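Local coordinates for pseudoperoxidase (Leishmania major, PDB 5VIA), which binds heme b within a peroxidase-family fold, although the peroxidase activity expected from that family is uncertain for this pseudoperoxidase, at residues F135-I140 with K250-L255; A154-H159 with A241-L246; Y188-E193 with R235-N240. All coordinates share one frame; numbering follows the deposited sequence.

Contact 1: F135-I140 with K250-L255; sequences FSIPTI and KTWREL
The indole of Trp252 is the one flat group in this contact, and Ile137 and Pro138 both reach its six-membered ring from the same side of the ring plane. Each comes in obliquely. The methyl branch CG2 of Ile137 lies 4.2 Å from CH2 of Trp252, while the ring carbon CG of Pro138 stands 4.4 Å from Trp252 CZ3, so the two aliphatic groups share the far end of the indole between them. Leu246 adds its side chain on that same side, and Leu156 meets the ring near its plane, beyond the CZ2 corner. Trp252 reaches across because its CG is anti to the backbone N (chi1 -172°), which throws the ring system well out from helix 250-261; at their nearest, the CA atoms of Pro138 and Trp252 are still 9.7 Å apart.

This is a helix-to-helix contact of the largely helical peroxidase fold, in which a single long aromatic side chain bridges two backbones that stay well apart. Helix 137-142 offers only its first turn. Ser136 occupies the N-cap position, and its OG shares a 2.8 Å hydrogen bond with OG1 of Thr139; the first turn is also joined by the backbone bond from Ile140 N to Ser136 O, 3.2 Å long. These bonds tie the loop residue to the start of the helix, next to the two residues that meet the indole.

Ile137 has further neighbours: it touches the heme, as a member of its pocket, and also packs on Ala242 and Glu243. Trp252 in turn rests on Glu149 and Val153 of helix 149-155, and its backbone N is hydrogen-bonded to Asn249 OD1.

Contact 2: A154-H159 with A241-L246; sequences ALLACH and AAELEL. With HEM (protoporphyrin IX containing Fe), chain B.
Two groups grip OE1 of Glu243: the ring N-H of His159 and the hydroxyl of Tyr187. The bond from His159 ND1 to Glu243 OE1 is short, 2.6 Å, with an N-H...O angle of 146°. This is the His-carboxylate pair on the proximal side of the heme, with a glutamate in the place where many peroxidases of this superfamily have an aspartate, and probably in a comparable role. The carboxylate oxygen lies almost in the imidazole plane and is met on its syn side, though the donor is tilted somewhat out of the carboxylate plane, and the two planes stand 42° apart. Glu243 gets there with an extended chain, but its first torsion, -115°, is well away from a staggered value, which suggests some strain.

The other ring nitrogen, His159 NE2, binds the iron at 2.3 Å. Cys60 supplies the other axial ligand, so both axial positions are taken, and peroxide would probably have to displace a ligand to reach the metal. The hydrogen bond to Glu243 would restrict rotation of the imidazole about the bond from iron to NE2; stacking with His176 adds a further contact to the ring.

Around this polar core the packing is apolar. Leu156 CD1 rests 4.3 Å from Glu243 CG, and the other methyl of that leucine, CD2, faces the heme meso carbon CHC at 3.9 Å. Leu155 CG approaches the vinyl carbon CBC to 3.6 Å. Cys158 SG lies 3.5 Å from CAC of the same vinyl group.

Contact 3: Y188-E193 with R235-N240; sequences YQFLLE and RQCVVN. With HEM (protoporphyrin IX containing Fe), chain B.
Phe190 and Cys237 make the tight end of this contact, where the ring carbon CZ of Phe190 comes to 3.5 Å from Cys237 CB. Here helix 186-194 packs on one side of strand 235-240, an outer strand of the small three-stranded antiparallel sheet in this peroxidase fold. Cys237 and Val239, two residues apart, both point their side chains toward the helix, as the alternation of a strand requires, whereas Val238 between them points away and meets Phe164.

The thiol takes part too. Cys237 SG is 3.6 Å from Phe190 CZ and 4.7 Å from the centroid of that ring, 64° off the ring normal, an oblique sulfur-aromatic contact. A first torsion of -173° swings the Phe190 ring out from the helix, beside its own carbonyl carbon, bringing CZ to the cysteine. The ring also touches Val224 on the neighbouring strand, so it bears on both strands of the pair.

Farther along the interface, toward the heme end of the strand, the packing is less close. Leu191 CD2 and Val239 CG2 are 4.0 Å apart, their side chains crossing at a slant, and Leu244 of the following helix packs against both. In contrast to this buried interior, Gln189, Glu193 and Arg235 are exposed where the contact gives way to the surface, although Gln189 NE2 is hydrogen-bonded to Ala260 O.

At its other end the strand runs to the heme. Asn240 stands at the N-cap position of helix 241-245, and its ND2 is hydrogen-bonded to Val56 O rather than capping that helix. Its amide carbon CG lies 3.4 Å from the heme methyl CMB.

In the fold
Followed from the N terminus, the chain enters contact 1 at 135-140, contact 2 at 154-159 and contact 3 at 188-193, then returns through 235-240, 241-246 and 250-255 in reverse order. The three loops are therefore nested without crossing: contact 3 closes the innermost, contact 2 encloses it, and contact 1 closes the outermost. Strand 235-240 leads straight into helix 241-245, so the sheet runs on into the helix that carries Glu243, the partner of the axial histidine. The contacts also touch one another, Tyr188 meeting Ala157 and Arg253 meeting Leu192. Together they tie helices 137-142, 149-155 and 186-194 to strand 235-240 and helices 241-245 and 250-261.

Contact 1: F135-I140 with K250-L255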
loop_
_atom_site.group_PDB
_atom_site.type_symbol
_atom_site.label_atom_id
_atom_site.label_comp_id
_atom_site.label_asym_id
_atom_site.label_seq_id
_atom_site.Cartn_x
_atom_site.Cartn_y
_atom_site.Cartn_z
ATOM N N PHE A 135 15.699 1.729 5.863
ATOM C CA PHE A 135 16.088 1.486 4.480
ATOM C C PHE A 135 15.477 2.553 3.586
ATOM O O PHE A 135 14.407 3.079 3.894
ATOM C CB PHE A 135 15.603 0.113 4.038
ATOM C CG PHE A 135 16.409 -1.025 4.597
ATOM C CD1 PHE A 135 17.605 -1.399 4.000
ATOM C CD2 PHE A 135 15.969 -1.727 5.712
ATOM C CE1 PHE A 135 18.347 -2.455 4.502
ATOM C CE2 PHE A 135 16.706 -2.778 6.221
ATOM C CZ PHE A 135 17.894 -3.151 5.606
ATOM N N SER A 136 16.156 2.888 2.490
ATOM C CA SER A 136 15.612 3.858 1.538
ATOM C C SER A 136 14.369 3.293 0.855
ATOM O O SER A 136 14.153 2.072 0.819
ATOM C CB SER A 136 16.655 4.236 0.491
ATOM O OG SER A 136 16.834 3.156 -0.419
ATOM N N ILE A 137 13.554 4.183 0.309
ATOM C CA ILE A 137 12.353 3.782 -0.417
ATOM C C ILE A 137 12.636 2.889 -1.657
ATOM O O ILE A 137 11.987 1.859 -1.817
ATOM C CB ILE A 137 11.463 5.003 -0.743
ATOM C CG1 ILE A 137 10.868 5.563 0.558
ATOM C CG2 ILE A 137 10.351 4.630 -1.718
ATOM C CD1 ILE A 137 9.968 6.795 0.375
ATOM N N PRO A 138 13.597 3.274 -2.525
ATOM C CA PRO A 138 13.914 2.388 -3.657
ATOM C C PRO A 138 14.371 0.997 -3.226
ATOM O O PRO A 138 13.980 0.007 -3.868
ATOM C CB PRO A 138 15.056 3.124 -4.364
ATOM C CG PRO A 138 14.773 4.574 -4.091
ATOM C CD PRO A 138 14.246 4.592 -2.670
ATOM N N THR A 139 15.174 0.912 -2.166
ATOM C CA THR A 139 15.654 -0.381 -1.662
ATOM C C THR A 139 14.480 -1.294 -1.325
ATOM O O THR A 139 14.447 -2.476 -1.704
ATOM C CB THR A 139 16.538 -0.195 -0.418
ATOM O OG1 THR A 139 17.737 0.500 -0.791
ATOM C CG2 THR A 139 16.906 -1.550 0.214
ATOM N N ILE A 140 13.494 -0.734 -0.630
ATOM C CA ILE A 140 12.334 -1.505 -0.251
ATOM C C ILE A 140 11.485 -1.867 -1.463
ATOM O O ILE A 140 11.146 -3.036 -1.653
ATOM C CB ILE A 140 11.468 -0.739 0.783
ATOM C CG1 ILE A 140 12.290 -0.472 2.050
ATOM C CG2 ILE A 140 10.222 -1.537 1.095
ATOM C CD1 ILE A 140 11.606 0.429 3.056
ATOM N N LYS A 250 16.691 12.755 -10.619
ATOM C CA LYS A 250 16.297 13.011 -12.001
ATOM C C LYS A 250 15.338 11.977 -12.587
ATOM O O LYS A 250 14.293 12.337 -13.132
ATOM C CB LYS A 250 17.535 13.143 -12.889
ATOM C CG LYS A 250 17.210 13.174 -14.373
ATOM C CD LYS A 250 18.464 13.296 -15.228
ATOM C CE LYS A 250 18.166 12.889 -16.659
ATOM N NZ LYS A 250 19.229 13.351 -17.583
ATOM N N THR A 251 15.690 10.698 -12.485
ATOM C CA THR A 251 14.870 9.651 -13.090
ATOM C C THR A 251 13.552 9.442 -12.348
ATOM O O THR A 251 12.517 9.203 -12.976
ATOM C CB THR A 251 15.614 8.318 -13.172
ATOM O OG1 THR A 251 15.878 7.837 -11.849
ATOM C CG2 THR A 251 16.920 8.487 -13.916
ATOM N N TRP A 252 13.594 9.512 -11.018
ATOM C CA TRP A 252 12.380 9.394 -10.204
ATOM C C TRP A 252 11.397 10.518 -10.530
ATOM O O TRP A 252 10.205 10.278 -10.754
ATOM C CB TRP A 252 12.736 9.455 -8.716
ATOM C CG TRP A 252 11.581 9.151 -7.805
ATOM C CD1 TRP A 252 10.610 10.020 -7.364
ATOM C CD2 TRP A 252 11.275 7.880 -7.218
ATOM N NE1 TRP A 252 9.724 9.356 -6.541
ATOM C CE2 TRP A 252 10.116 8.046 -6.433
ATOM C CE3 TRP A 252 11.879 6.618 -7.274
ATOM C CZ2 TRP A 252 9.550 6.994 -5.721
ATOM C CZ3 TRP A 252 11.309 5.580 -6.562
ATOM C CH2 TRP A 252 10.166 5.770 -5.803
ATOM N N ARG A 253 11.905 11.745 -10.542
ATOM C CA ARG A 253 11.080 12.913 -10.833
ATOM C C ARG A 253 10.460 12.862 -12.232
ATOM O O ARG A 253 9.286 13.184 -12.397
ATOM C CB ARG A 253 11.884 14.206 -10.659
ATOM C CG ARG A 253 11.146 15.440 -11.164
ATOM C CD ARG A 253 11.959 16.705 -10.996
ATOM N NE ARG A 253 11.572 17.426 -9.791
ATOM C CZ ARG A 253 10.639 18.369 -9.757
ATOM N NH1 ARG A 253 9.995 18.716 -10.862
ATOM N NH2 ARG A 253 10.359 18.972 -8.622
ATOM N N GLU A 254 11.238 12.463 -13.241
ATOM C CA GLU A 254 10.679 12.352 -14.587
ATOM C C GLU A 254 9.527 11.346 -14.649
ATOM O O GLU A 254 8.587 11.526 -15.415
ATOM C CB GLU A 254 11.751 12.025 -15.632
ATOM C CG GLU A 254 11.209 11.505 -16.983
ATOM C CD GLU A 254 10.357 12.515 -17.793
ATOM O OE1 GLU A 254 9.563 13.303 -17.221
ATOM O OE2 GLU A 254 10.475 12.497 -19.045
ATOM N N LEU A 255 9.586 10.301 -13.828
ATOM C CA LEU A 255 8.471 9.360 -13.750
ATOM C C LEU A 255 7.262 9.996 -13.043
ATOM O O LEU A 255 6.111 9.778 -13.444
ATOM C CB LEU A 255 8.899 8.062 -13.054
ATOM C CG LEU A 255 9.858 7.180 -13.885
ATOM C CD1 LEU A 255 10.589 6.139 -13.042
ATOM C CD2 LEU A 255 9.063 6.483 -14.950
#

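Contact 2: A154-H159 with A241-L246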
loop_
_atom_site.group_PDB
_atom_site.type_symbol
_atom_site.label_atom_id
_atom_site.label_comp_id
_atom_site.label_asym_id
_atom_site.label_seq_id
_atom_site.Cartn_x
_atom_site.Cartn_y
_atom_site.Cartn_z
ATOM N N ALA A 154 5.071 3.995 -9.695
ATOM C CA ALA A 154 3.655 3.765 -9.966
ATOM C C ALA A 154 2.908 3.279 -8.729
ATOM O O ALA A 154 1.717 3.579 -8.532
ATOM C CB ALA A 154 3.495 2.766 -11.116
ATOM N N LEU A 155 3.603 2.516 -7.891
ATOM C CA LEU A 155 2.969 1.899 -6.733
ATOM C C LEU A 155 2.613 2.946 -5.691
ATOM O O LEU A 155 1.675 2.767 -4.914
ATOM C CB LEU A 155 3.926 0.865 -6.140
ATOM C CG LEU A 155 3.425 -0.384 -5.423
ATOM C CD1 LEU A 155 2.149 -1.010 -6.047
ATOM C CD2 LEU A 155 4.581 -1.382 -5.425
ATOM N N LEU A 156 3.361 4.046 -5.672
ATOM C CA LEU A 156 3.151 5.055 -4.625
ATOM C C LEU A 156 1.853 5.850 -4.777
ATOM O O LEU A 156 1.443 6.555 -3.845
ATOM C CB LEU A 156 4.382 5.955 -4.468
ATOM C CG LEU A 156 5.559 5.261 -3.758
ATOM C CD1 LEU A 156 6.784 6.124 -3.776
ATOM C CD2 LEU A 156 5.208 4.921 -2.310
ATOM N N ALA A 157 1.176 5.717 -5.919
ATOM C CA ALA A 157 -0.134 6.354 -6.080
ATOM C C ALA A 157 -1.192 5.752 -5.168
ATOM O O ALA A 157 -2.310 6.283 -5.095
ATOM C CB ALA A 157 -0.595 6.291 -7.506
ATOM N N CYS A 158 -0.868 4.652 -4.481
ATOM C CA CYS A 158 -1.759 4.174 -3.421
ATOM C C CYS A 158 -1.892 5.227 -2.330
ATOM O O CYS A 158 -2.839 5.197 -1.558
ATOM C CB CYS A 158 -1.279 2.863 -2.806
ATOM S SG CYS A 158 -1.423 1.432 -3.921
ATOM N N HIS A 159 -0.937 6.149 -2.254
ATOM C CA HIS A 159 -1.033 7.259 -1.289
ATOM C C HIS A 159 -2.084 8.301 -1.666
ATOM O O HIS A 159 -2.322 9.267 -0.922
ATOM C CB HIS A 159 0.327 7.919 -1.126
ATOM C CG HIS A 159 1.263 7.145 -0.256
ATOM N ND1 HIS A 159 2.580 7.507 -0.069
ATOM C CD2 HIS A 159 1.068 6.032 0.489
ATOM C CE1 HIS A 159 3.154 6.657 0.759
ATOM N NE2 HIS A 159 2.261 5.753 1.106
ATOM N N ALA A 241 9.428 12.859 4.339
ATOM C CA ALA A 241 10.537 13.603 3.741
ATOM C C ALA A 241 11.173 12.803 2.606
ATOM O O ALA A 241 11.502 13.357 1.554
ATOM C CB ALA A 241 11.594 13.956 4.794
ATOM N N ALA A 242 11.330 11.502 2.823
ATOM C CA ALA A 242 11.929 10.607 1.820
ATOM C C ALA A 242 11.160 10.564 0.493
ATOM O O ALA A 242 11.764 10.487 -0.584
ATOM C CB ALA A 242 12.068 9.209 2.389
ATOM N N GLU A 243 9.834 10.595 0.564
ATOM C CA GLU A 243 9.000 10.611 -0.636
ATOM C C GLU A 243 9.202 11.907 -1.424
ATOM O O GLU A 243 9.150 11.914 -2.659
ATOM C CB GLU A 243 7.527 10.446 -0.246
ATOM C CG GLU A 243 6.868 9.175 -0.728
ATOM C CD GLU A 243 5.493 8.953 -0.118
ATOM O OE1 GLU A 243 4.475 9.035 -0.851
ATOM O OE2 GLU A 243 5.435 8.669 1.099
ATOM N N LEU A 244 9.430 13.005 -0.702
ATOM C CA LEU A 244 9.680 14.304 -1.318
ATOM C C LEU A 244 11.106 14.428 -1.856
ATOM O O LEU A 244 11.333 15.053 -2.899
ATOM C CB LEU A 244 9.402 15.430 -0.308
ATOM C CG LEU A 244 7.953 15.539 0.169
ATOM C CD1 LEU A 244 7.822 16.468 1.373
ATOM C CD2 LEU A 244 7.086 16.033 -0.974
ATOM N N GLU A 245 12.070 13.848 -1.148
ATOM C CA GLU A 245 13.467 14.000 -1.544
ATOM C C GLU A 245 13.733 13.286 -2.863
ATOM O O GLU A 245 14.629 13.666 -3.615
ATOM C CB GLU A 245 14.411 13.511 -0.441
ATOM C CG GLU A 245 14.494 14.457 0.763
ATOM C CD GLU A 245 14.955 15.864 0.399
ATOM O OE1 GLU A 245 16.071 16.017 -0.145
ATOM O OE2 GLU A 245 14.203 16.827 0.665
ATOM N N LEU A 246 12.927 12.270 -3.153
ATOM C CA LEU A 246 13.028 11.546 -4.415
ATOM C C LEU A 246 12.661 12.423 -5.618
ATOM O O LEU A 246 13.117 12.168 -6.735
ATOM C CB LEU A 246 12.180 10.278 -4.358
ATOM C CG LEU A 246 12.777 9.235 -3.410
ATOM C CD1 LEU A 246 11.933 7.987 -3.338
ATOM C CD2 LEU A 246 14.191 8.883 -3.840
HETATM C CHA HEM B . -0.537 4.924 4.381
HETATM C CHB HEM B . 4.205 6.037 4.223
HETATM C CHC HEM B . 4.725 2.633 0.801
HETATM C CHD HEM B . -0.106 2.072 0.459
HETATM C C1A HEM B . 0.703 5.440 4.667
HETATM C C2A HEM B . 0.988 6.302 5.793
HETATM C C3A HEM B . 2.281 6.608 5.765
HETATM C C4A HEM B . 2.879 5.955 4.603
HETATM C CMA HEM B . 3.025 7.503 6.773
HETATM C CAA HEM B . -0.036 6.734 6.865
HETATM C CBA HEM B . -0.194 5.481 7.748
HETATM C CGA HEM B . -1.176 5.673 8.882
HETATM O O1A HEM B . -0.928 6.550 9.746
HETATM O O2A HEM B . -2.189 4.923 8.940
HETATM C C1B HEM B . 4.794 5.200 3.298
HETATM C C2B HEM B . 6.188 5.156 2.922
HETATM C C3B HEM B . 6.357 4.205 1.992
HETATM C C4B HEM B . 5.043 3.631 1.705
HETATM C CMB HEM B . 7.286 6.038 3.536
HETATM C CAB HEM B . 7.727 3.866 1.352
HETATM C CBB HEM B . 8.009 2.650 0.871
HETATM C C1C HEM B . 3.479 2.187 0.397
HETATM C C2C HEM B . 3.199 1.206 -0.661
HETATM C C3C HEM B . 1.849 1.057 -0.742
HETATM C C4C HEM B . 1.250 1.936 0.252
HETATM C CMC HEM B . 4.302 0.488 -1.489
HETATM C CAC HEM B . 0.946 0.166 -1.625
HETATM C CBC HEM B . 1.421 -0.787 -2.440
HETATM C C1D HEM B . -0.686 2.799 1.470
HETATM C C2D HEM B . -2.111 2.923 1.697
HETATM C C3D HEM B . -2.248 3.818 2.922
HETATM C C4D HEM B . -0.890 4.142 3.309
HETATM C CMD HEM B . -3.253 2.286 0.876
HETATM C CAD HEM B . -3.565 4.256 3.614
HETATM C CBD HEM B . -3.869 3.142 4.626
HETATM C CGD HEM B . -5.116 3.437 5.425
HETATM O O1D HEM B . -5.375 2.712 6.431
HETATM O O2D HEM B . -5.838 4.396 5.054
HETATM N NA HEM B . 1.880 5.252 3.951
HETATM N NB HEM B . 4.123 4.269 2.534
HETATM N NC HEM B . 2.258 2.611 0.929
HETATM N ND HEM B . 0.002 3.540 2.427
HETATM FE FE HEM B . 2.084 3.900 2.520
#

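Contact 3: Y188-E193 with R235-N240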
loop_
_atom_site.group_PDB
_atom_site.type_symbol
_atom_site.label_atom_id
_atom_site.label_comp_id
_atom_site.label_asym_id
_atom_site.label_seq_id
_atom_site.Cartn_x
_atom_site.Cartn_y
_atom_site.Cartn_z
ATOM N N TYR A 188 0.829 12.243 -7.866
ATOM C CA TYR A 188 1.945 12.876 -8.564
ATOM C C TYR A 188 1.709 14.359 -8.796
ATOM O O TYR A 188 2.628 15.177 -8.658
ATOM C CB TYR A 188 2.180 12.165 -9.902
ATOM C CG TYR A 188 2.233 10.676 -9.714
ATOM C CD1 TYR A 188 3.320 10.087 -9.091
ATOM C CD2 TYR A 188 1.179 9.866 -10.118
ATOM C CE1 TYR A 188 3.368 8.727 -8.886
ATOM C CE2 TYR A 188 1.220 8.499 -9.926
ATOM C CZ TYR A 188 2.315 7.938 -9.304
ATOM O OH TYR A 188 2.365 6.586 -9.088
ATOM N N GLN A 189 0.480 14.700 -9.168
ATOM C CA GLN A 189 0.129 16.085 -9.437
ATOM C C GLN A 189 0.238 16.879 -8.143
ATOM O O GLN A 189 0.702 18.019 -8.139
ATOM C CB GLN A 189 -1.293 16.166 -10.012
ATOM C CG GLN A 189 -1.474 15.381 -11.319
ATOM C CD GLN A 189 -2.924 15.251 -11.748
ATOM O OE1 GLN A 189 -3.843 15.553 -10.985
ATOM N NE2 GLN A 189 -3.137 14.796 -12.975
ATOM N N PHE A 190 -0.183 16.258 -7.043
ATOM C CA PHE A 190 -0.178 16.912 -5.736
ATOM C C PHE A 190 1.246 17.211 -5.263
ATOM O O PHE A 190 1.542 18.340 -4.849
ATOM C CB PHE A 190 -0.912 16.054 -4.704
ATOM C CG PHE A 190 -1.090 16.730 -3.374
ATOM C CD1 PHE A 190 -2.211 17.515 -3.122
ATOM C CD2 PHE A 190 -0.130 16.593 -2.379
ATOM C CE1 PHE A 190 -2.372 18.136 -1.905
ATOM C CE2 PHE A 190 -0.284 17.218 -1.162
ATOM C CZ PHE A 190 -1.403 17.982 -0.922
ATOM N N LEU A 191 2.117 16.200 -5.326
ATOM C CA LEU A 191 3.518 16.364 -4.927
ATOM C C LEU A 191 4.195 17.500 -5.688
ATOM O O LEU A 191 4.815 18.378 -5.081
ATOM C CB LEU A 191 4.314 15.066 -5.124
ATOM C CG LEU A 191 4.017 13.892 -4.187
ATOM C CD1 LEU A 191 5.095 12.829 -4.313
ATOM C CD2 LEU A 191 3.890 14.325 -2.749
ATOM N N LEU A 192 4.065 17.480 -7.014
ATOM C CA LEU A 192 4.679 18.494 -7.872
ATOM C C LEU A 192 4.143 19.887 -7.555
ATOM O O LEU A 192 4.896 20.866 -7.570
ATOM C CB LEU A 192 4.450 18.165 -9.354
ATOM C CG LEU A 192 5.117 16.890 -9.904
ATOM C CD1 LEU A 192 4.662 16.584 -11.332
ATOM C CD2 LEU A 192 6.639 16.990 -9.852
ATOM N N GLU A 193 2.850 19.986 -7.264
ATOM C CA GLU A 193 2.253 21.298 -7.012
ATOM C C GLU A 193 2.735 21.896 -5.694
ATOM O O GLU A 193 2.987 23.094 -5.608
ATOM C CB GLU A 193 0.722 21.226 -7.041
ATOM C CG GLU A 193 0.041 22.542 -6.647
ATOM C CD GLU A 193 -1.429 22.579 -7.018
ATOM O OE1 GLU A 193 -1.801 21.911 -8.004
ATOM O OE2 GLU A 193 -2.214 23.283 -6.335
ATOM N N ARG A 235 -7.134 21.526 4.835
ATOM C CA ARG A 235 -6.900 20.102 5.051
ATOM C C ARG A 235 -5.406 19.887 5.275
ATOM O O ARG A 235 -4.577 20.438 4.546
ATOM C CB ARG A 235 -7.339 19.304 3.814
ATOM C CG ARG A 235 -8.773 19.557 3.374
ATOM C CD ARG A 235 -9.728 18.545 3.987
ATOM N NE ARG A 235 -9.566 17.222 3.376
ATOM C CZ ARG A 235 -10.581 16.404 3.102
ATOM N NH1 ARG A 235 -11.825 16.781 3.387
ATOM N NH2 ARG A 235 -10.360 15.217 2.545
ATOM N N GLN A 236 -5.054 19.088 6.275
ATOM C CA GLN A 236 -3.656 18.824 6.565
ATOM C C GLN A 236 -3.209 17.675 5.680
ATOM O O GLN A 236 -3.806 16.595 5.702
ATOM C CB GLN A 236 -3.466 18.486 8.053
ATOM C CG GLN A 236 -2.044 18.066 8.448
ATOM C CD GLN A 236 -1.922 17.750 9.927
ATOM O OE1 GLN A 236 -2.878 17.293 10.557
ATOM N NE2 GLN A 236 -0.755 18.028 10.500
ATOM N N CYS A 237 -2.180 17.926 4.875
ATOM C CA CYS A 237 -1.653 16.923 3.962
ATOM C C CYS A 237 -0.217 16.613 4.345
ATOM O O CYS A 237 0.602 17.525 4.518
ATOM C CB CYS A 237 -1.735 17.427 2.522
ATOM S SG CYS A 237 -3.398 17.916 2.049
ATOM N N VAL A 238 0.082 15.325 4.479
ATOM C CA VAL A 238 1.305 14.877 5.138
ATOM C C VAL A 238 2.022 13.857 4.260
ATOM O O VAL A 238 1.388 12.944 3.730
ATOM C CB VAL A 238 0.985 14.258 6.520
ATOM C CG1 VAL A 238 2.245 13.809 7.212
ATOM C CG2 VAL A 238 0.235 15.270 7.409
ATOM N N VAL A 239 3.333 14.026 4.084
ATOM C CA VAL A 239 4.137 13.125 3.249
ATOM C C VAL A 239 5.511 12.945 3.895
ATOM O O VAL A 239 6.053 13.889 4.471
ATOM C CB VAL A 239 4.323 13.690 1.812
ATOM C CG1 VAL A 239 5.138 12.735 0.947
ATOM C CG2 VAL A 239 2.978 13.952 1.148
ATOM N N ASN A 240 6.057 11.733 3.829
ATOM C CA ASN A 240 7.420 11.469 4.297
ATOM C C ASN A 240 8.440 12.359 3.595
ATOM O O ASN A 240 8.336 12.577 2.384
ATOM C CB ASN A 240 7.792 10.001 4.017
ATOM C CG ASN A 240 7.348 9.064 5.116
ATOM O OD1 ASN A 240 6.155 8.801 5.274
ATOM N ND2 ASN A 240 8.309 8.535 5.875
HETATM C CHA HEM B . -0.537 4.924 4.381
HETATM C CHB HEM B . 4.205 6.037 4.223
HETATM C CHC HEM B . 4.725 2.633 0.801
HETATM C CHD HEM B . -0.106 2.072 0.459
HETATM C C1A HEM B . 0.703 5.440 4.667
HETATM C C2A HEM B . 0.988 6.302 5.793
HETATM C C3A HEM B . 2.281 6.608 5.765
HETATM C C4A HEM B . 2.879 5.955 4.603
HETATM C CMA HEM B . 3.025 7.503 6.773
HETATM C CAA HEM B . -0.036 6.734 6.865
HETATM C CBA HEM B . -0.194 5.481 7.748
HETATM C CGA HEM B . -1.176 5.673 8.882
HETATM O O1A HEM B . -0.928 6.550 9.746
HETATM O O2A HEM B . -2.189 4.923 8.940
HETATM C C1B HEM B . 4.794 5.200 3.298
HETATM C C2B HEM B . 6.188 5.156 2.922
HETATM C C3B HEM B . 6.357 4.205 1.992
HETATM C C4B HEM B . 5.043 3.631 1.705
HETATM C CMB HEM B . 7.286 6.038 3.536
HETATM C CAB HEM B . 7.727 3.866 1.352
HETATM C CBB HEM B . 8.009 2.650 0.871
HETATM C C1C HEM B . 3.479 2.187 0.397
HETATM C C2C HEM B . 3.199 1.206 -0.661
HETATM C C3C HEM B . 1.849 1.057 -0.742
HETATM C C4C HEM B . 1.250 1.936 0.252
HETATM C CMC HEM B . 4.302 0.488 -1.489
HETATM C CAC HEM B . 0.946 0.166 -1.625
HETATM C CBC HEM B . 1.421 -0.787 -2.440
HETATM C C1D HEM B . -0.686 2.799 1.470
HETATM C C2D HEM B . -2.111 2.923 1.697
HETATM C C3D HEM B . -2.248 3.818 2.922
HETATM C C4D HEM B . -0.890 4.142 3.309
HETATM C CMD HEM B . -3.253 2.286 0.876
HETATM C CAD HEM B . -3.565 4.256 3.614
HETATM C CBD HEM B . -3.869 3.142 4.626
HETATM C CGD HEM B . -5.116 3.437 5.425
HETATM O O1D HEM B . -5.375 2.712 6.431
HETATM O O2D HEM B . -5.838 4.396 5.054
HETATM N NA HEM B . 1.880 5.252 3.951
HETATM N NB HEM B . 4.123 4.269 2.534
HETATM N NC HEM B . 2.258 2.611 0.929
HETATM N ND HEM B . 0.002 3.540 2.427
HETATM FE FE HEM B . 2.084 3.900 2.520
#